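Local coordinates for protein endo-arabinase (Bacteroides thetaiotaomicron, PDB 5C0P) that probably hydrolyses the glycosidic links of arabinan, as a magnesium-binding member of glycosyl hydrolase family 43, at residues Phe44-Asn47 and Leu48-Arg51; Ser55-Leu58 and Ser59-Lys62. All coordinates share one frame; numbering follows the deposited sequence.

Interaction 1 of 2, residues Phe44-Asn47 and Leu48-Arg51; sequences FNNN and LKIR
With chi1 at 54° the side chain of K49 sets out between its own backbone N and carbonyl carbon, and a bend at the last torsion (chi4 -65°) folds its ammonium back over the turn. There NZ donates to two backbone carbonyls, N46 O at 2.8 Å and N47 O at 3.0 Å, a reach that suits lysine. Replacing K49 by alanine would remove the ammonium, and N46 O and N47 O would probably lose the donor that ties them together. The backbone pairing sets R51 CB over one face of the F44 ring, 3.9 Å from its centroid, in a CH-pi contact; with CG anti to the backbone N (chi1 -176°), the chain passes F44 CZ, then bends at its second torsion. Its NH2 meets N46 OD1 at 3.0 Å, the oxygen in the guanidinium plane, the donor above the amide plane. The short amide of N45 can reach back to the backbone, OD1 accepting from N47 N (2.9 Å) in an Asx turn; a water joins OD1 to L48 N. The contact is thus the tip of the antiparallel hairpin of strands 39-45 and 50-55; beyond it, R51 NH1 forms a salt bridge with D63 of strand 60-68, while I50 packs on F80 of strand 78-88.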
loop_
_atom_site.group_PDB
_atom_site.type_symbol
_atom_site.label_atom_id
_atom_site.label_comp_id
_atom_site.label_asym_id
_atom_site.label_seq_id
_atom_site.Cartn_x
_atom_site.Cartn_y
_atom_site.Cartn_z
ATOM N N PHE A 44 11.005 2.624 -2.907
ATOM C CA PHE A 44 10.871 2.903 -1.482
ATOM C C PHE A 44 11.211 4.347 -1.132
ATOM O O PHE A 44 11.921 5.029 -1.876
ATOM C CB PHE A 44 11.695 1.905 -0.643
ATOM C CG PHE A 44 13.187 1.947 -0.910
ATOM C CD1 PHE A 44 13.744 1.228 -1.959
ATOM C CD2 PHE A 44 14.029 2.679 -0.080
ATOM C CE1 PHE A 44 15.115 1.262 -2.191
ATOM C CE2 PHE A 44 15.401 2.716 -0.302
ATOM C CZ PHE A 44 15.943 2.001 -1.358
ATOM N N ASN A 45 10.662 4.815 -0.013
ATOM C CA ASN A 45 10.990 6.127 0.520
ATOM C C ASN A 45 12.450 6.153 0.976
ATOM O O ASN A 45 12.836 5.411 1.886
ATOM C CB ASN A 45 10.062 6.452 1.695
ATOM C CG ASN A 45 10.340 7.815 2.308
ATOM O OD1 ASN A 45 11.091 8.618 1.758
ATOM N ND2 ASN A 45 9.728 8.081 3.459
ATOM N N ASN A 46 13.257 6.990 0.337
ATOM C CA ASN A 46 14.681 7.088 0.631
ATOM C C ASN A 46 14.994 8.493 1.158
ATOM O O ASN A 46 16.088 9.024 0.959
ATOM C CB ASN A 46 15.473 6.745 -0.637
ATOM C CG ASN A 46 16.970 6.603 -0.407
ATOM O OD1 ASN A 46 17.766 7.105 -1.204
ATOM N ND2 ASN A 46 17.365 5.915 0.671
ATOM N N ASN A 47 14.003 9.060 1.850
ATOM C CA ASN A 47 14.067 10.393 2.465
ATOM C C ASN A 47 13.870 11.513 1.444
ATOM O O ASN A 47 14.830 11.969 0.817
ATOM C CB ASN A 47 15.343 10.606 3.287
ATOM C CG ASN A 47 15.252 11.813 4.201
ATOM O OD1 ASN A 47 14.308 12.601 4.121
ATOM N ND2 ASN A 47 16.245 11.972 5.071
ATOM N N LEU A 48 12.613 11.931 1.285
ATOM C CA LEU A 48 12.221 13.005 0.355
ATOM C C LEU A 48 12.598 12.683 -1.095
ATOM O O LEU A 48 12.870 13.578 -1.907
ATOM C CB LEU A 48 12.779 14.362 0.799
ATOM C CG LEU A 48 12.229 14.805 2.164
ATOM C CD1 LEU A 48 12.777 16.161 2.584
ATOM C CD2 LEU A 48 10.709 14.847 2.109
ATOM N N LYS A 49 12.611 11.390 -1.394
ATOM C CA LYS A 49 12.780 10.911 -2.759
ATOM C C LYS A 49 12.443 9.443 -2.787
ATOM O O LYS A 49 12.512 8.764 -1.764
ATOM C CB LYS A 49 14.206 11.130 -3.251
ATOM C CG LYS A 49 15.294 10.561 -2.360
ATOM C CD LYS A 49 16.599 11.316 -2.595
ATOM C CE LYS A 49 17.721 10.818 -1.700
ATOM N NZ LYS A 49 17.459 11.077 -0.270
ATOM N N ILE A 50 12.070 8.953 -3.965
ATOM C CA ILE A 50 11.778 7.541 -4.118
ATOM C C ILE A 50 12.944 6.873 -4.833
ATOM O O ILE A 50 13.339 7.287 -5.922
ATOM C CB ILE A 50 10.457 7.302 -4.885
ATOM C CG1 ILE A 50 9.302 8.071 -4.231
ATOM C CG2 ILE A 50 10.128 5.797 -4.981
ATOM C CD1 ILE A 50 9.083 7.761 -2.748
ATOM N N ARG A 51 13.501 5.852 -4.186
ATOM C CA ARG A 51 14.615 5.078 -4.721
ATOM C C ARG A 51 14.043 3.771 -5.254
ATOM O O ARG A 51 13.021 3.302 -4.768
ATOM C CB ARG A 51 15.623 4.788 -3.599
ATOM C CG ARG A 51 16.903 4.076 -4.012
ATOM C CD ARG A 51 17.981 5.076 -4.326
ATOM N NE ARG A 51 19.320 4.486 -4.365
ATOM C CZ ARG A 51 20.266 4.739 -3.468
ATOM N NH1 ARG A 51 21.459 4.169 -3.579
ATOM N NH2 ARG A 51 20.021 5.569 -2.460
HETATM O O HOH W 1 10.754 11.384 3.520
#

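Interaction 2 of 2, residues Ser55-Leu58 and Ser59-Lys62; sequences SKDL and STWK
S55, D57 and W61 bind backbone groups across the turn that joins strand 50-55 to strand 60-68. S55 OG donates to T60 O at 2.7 Å, approaching from above the carbonyl plane, and accepts from D57 N (3.2 Å) and L58 N (2.8 Å), an ST turn and ST motif in one; a small hydroxyl that both gives and accepts suits this place. D57, with CG between its backbone N and carbonyl carbon (chi1 62°), brings its carboxylate close to the backbone of S59 and T60. Its OD1 takes S59 N at 2.9 Å from above the carboxylate plane and T60 N at 3.3 Å on the syn side. W61 NE1 donates to L58 O at 3.0 Å, a bent bond (136°) whose donor stands well above the carbonyl plane.

Two waters extend the polar network. One accepts from K56 N and donates to D57 OD1 and T60 O; the other links D57 OD2 to T60 OG1.

Among apolar contacts, S55 CB lies over one face of the W61 six-membered ring, 3.4 Å from the centroid, a CH-pi approach that small serine permits, and L58 CD2 runs alongside at 4.0 Å from W61 CZ2.

Short polar side chains thus serve backbone groups that a turn cannot pair as a strand does, and the two N-H groups at OD1 would probably favour the aspartate as a carboxylate.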
loop_
_atom_site.group_PDB
_atom_site.type_symbol
_atom_site.label_atom_id
_atom_site.label_comp_id
_atom_site.label_asym_id
_atom_site.label_seq_id
_atom_site.Cartn_x
_atom_site.Cartn_y
_atom_site.Cartn_z
ATOM N N SER A 55 15.432 -6.673 -9.023
ATOM C CA SER A 55 15.880 -8.036 -8.719
ATOM C C SER A 55 15.358 -9.040 -9.738
ATOM O O SER A 55 14.246 -8.885 -10.245
ATOM C CB SER A 55 15.401 -8.455 -7.332
ATOM O OG SER A 55 15.887 -9.747 -6.995
ATOM N N LYS A 56 16.157 -10.065 -10.039
ATOM C CA LYS A 56 15.697 -11.158 -10.882
ATOM C C LYS A 56 14.875 -12.172 -10.098
ATOM O O LYS A 56 14.092 -12.905 -10.691
ATOM C CB LYS A 56 16.874 -11.905 -11.522
ATOM C CG LYS A 56 17.708 -11.110 -12.510
ATOM C CD LYS A 56 18.916 -11.947 -12.928
ATOM C CE LYS A 56 19.753 -11.300 -14.018
ATOM N NZ LYS A 56 20.862 -12.225 -14.415
ATOM N N ASP A 57 15.070 -12.233 -8.777
ATOM C CA ASP A 57 14.580 -13.389 -8.022
ATOM C C ASP A 57 14.099 -13.117 -6.602
ATOM O O ASP A 57 13.729 -14.066 -5.896
ATOM C CB ASP A 57 15.647 -14.490 -7.984
ATOM C CG ASP A 57 16.941 -14.053 -7.281
ATOM O OD1 ASP A 57 17.017 -12.912 -6.775
ATOM O OD2 ASP A 57 17.886 -14.872 -7.227
ATOM N N LEU A 58 14.126 -11.843 -6.204
ATOM C CA LEU A 58 13.752 -11.363 -4.860
ATOM C C LEU A 58 14.833 -11.570 -3.798
ATOM O O LEU A 58 14.713 -11.062 -2.678
ATOM C CB LEU A 58 12.409 -11.946 -4.383
ATOM C CG LEU A 58 11.217 -11.711 -5.317
ATOM C CD1 LEU A 58 10.059 -12.614 -4.892
ATOM C CD2 LEU A 58 10.812 -10.256 -5.269
ATOM N N SER A 59 15.898 -12.284 -4.157
ATOM C CA SER A 59 16.949 -12.627 -3.202
ATOM C C SER A 59 18.110 -11.634 -3.208
ATOM O O SER A 59 18.572 -11.208 -2.145
ATOM C CB SER A 59 17.470 -14.042 -3.458
ATOM O OG SER A 59 18.481 -14.378 -2.523
ATOM N N THR A 60 18.582 -11.265 -4.395
ATOM C CA THR A 60 19.638 -10.262 -4.495
ATOM C C THR A 60 19.165 -9.092 -5.348
ATOM O O THR A 60 18.443 -9.278 -6.336
ATOM C CB THR A 60 20.952 -10.839 -5.057
ATOM O OG1 THR A 60 20.706 -11.403 -6.349
ATOM C CG2 THR A 60 21.505 -11.923 -4.133
ATOM N N TRP A 61 19.587 -7.889 -4.962
ATOM C CA TRP A 61 19.039 -6.658 -5.516
ATOM C C TRP A 61 20.111 -5.753 -6.105
ATOM O O TRP A 61 21.293 -5.844 -5.740
ATOM C CB TRP A 61 18.245 -5.914 -4.432
ATOM C CG TRP A 61 17.048 -6.697 -3.984
ATOM C CD1 TRP A 61 17.024 -7.738 -3.095
ATOM C CD2 TRP A 61 15.705 -6.531 -4.451
ATOM N NE1 TRP A 61 15.736 -8.217 -2.973
ATOM C CE2 TRP A 61 14.911 -7.497 -3.796
ATOM C CE3 TRP A 61 15.100 -5.663 -5.368
ATOM C CZ2 TRP A 61 13.530 -7.610 -4.021
ATOM C CZ3 TRP A 61 13.735 -5.777 -5.595
ATOM C CH2 TRP A 61 12.964 -6.741 -4.923
ATOM N N LYS A 62 19.684 -4.880 -7.014
ATOM C CA LYS A 62 20.564 -3.906 -7.650
ATOM C C LYS A 62 19.954 -2.513 -7.534
ATOM O O LYS A 62 18.750 -2.334 -7.733
ATOM C CB LYS A 62 20.745 -4.265 -9.131
ATOM C CG LYS A 62 21.585 -3.286 -9.929
ATOM C CD LYS A 62 21.537 -3.637 -11.411
ATOM C CE LYS A 62 22.372 -2.677 -12.233
ATOM N NZ LYS A 62 22.038 -1.266 -11.922
HETATM O O HOH W 2 18.546 -11.056 -8.629
HETATM O O HOH W 3 20.182 -14.158 -6.232
#

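In the fold
Both contacts belong to the same five-stranded antiparallel sheet and come in series along the chain. Interaction 1 is the turn from strand 39-45 into strand 50-55; interaction 2 is the next connection, from strand 50-55 into strand 60-68. Their centres lie about 19 Å apart, with strand 50-55 running between them, so the two turns sit at its two ends and together make a meander of three neighbouring strands. The sheet is consistent with one blade of the five-bladed beta-propeller known for family 43. Interaction 1 lies nearer the functional sites: the F44 side chain is about 10 Å from a magnesium ion and that of N45 about 10 Å from that of D136, predicted to matter for catalysis.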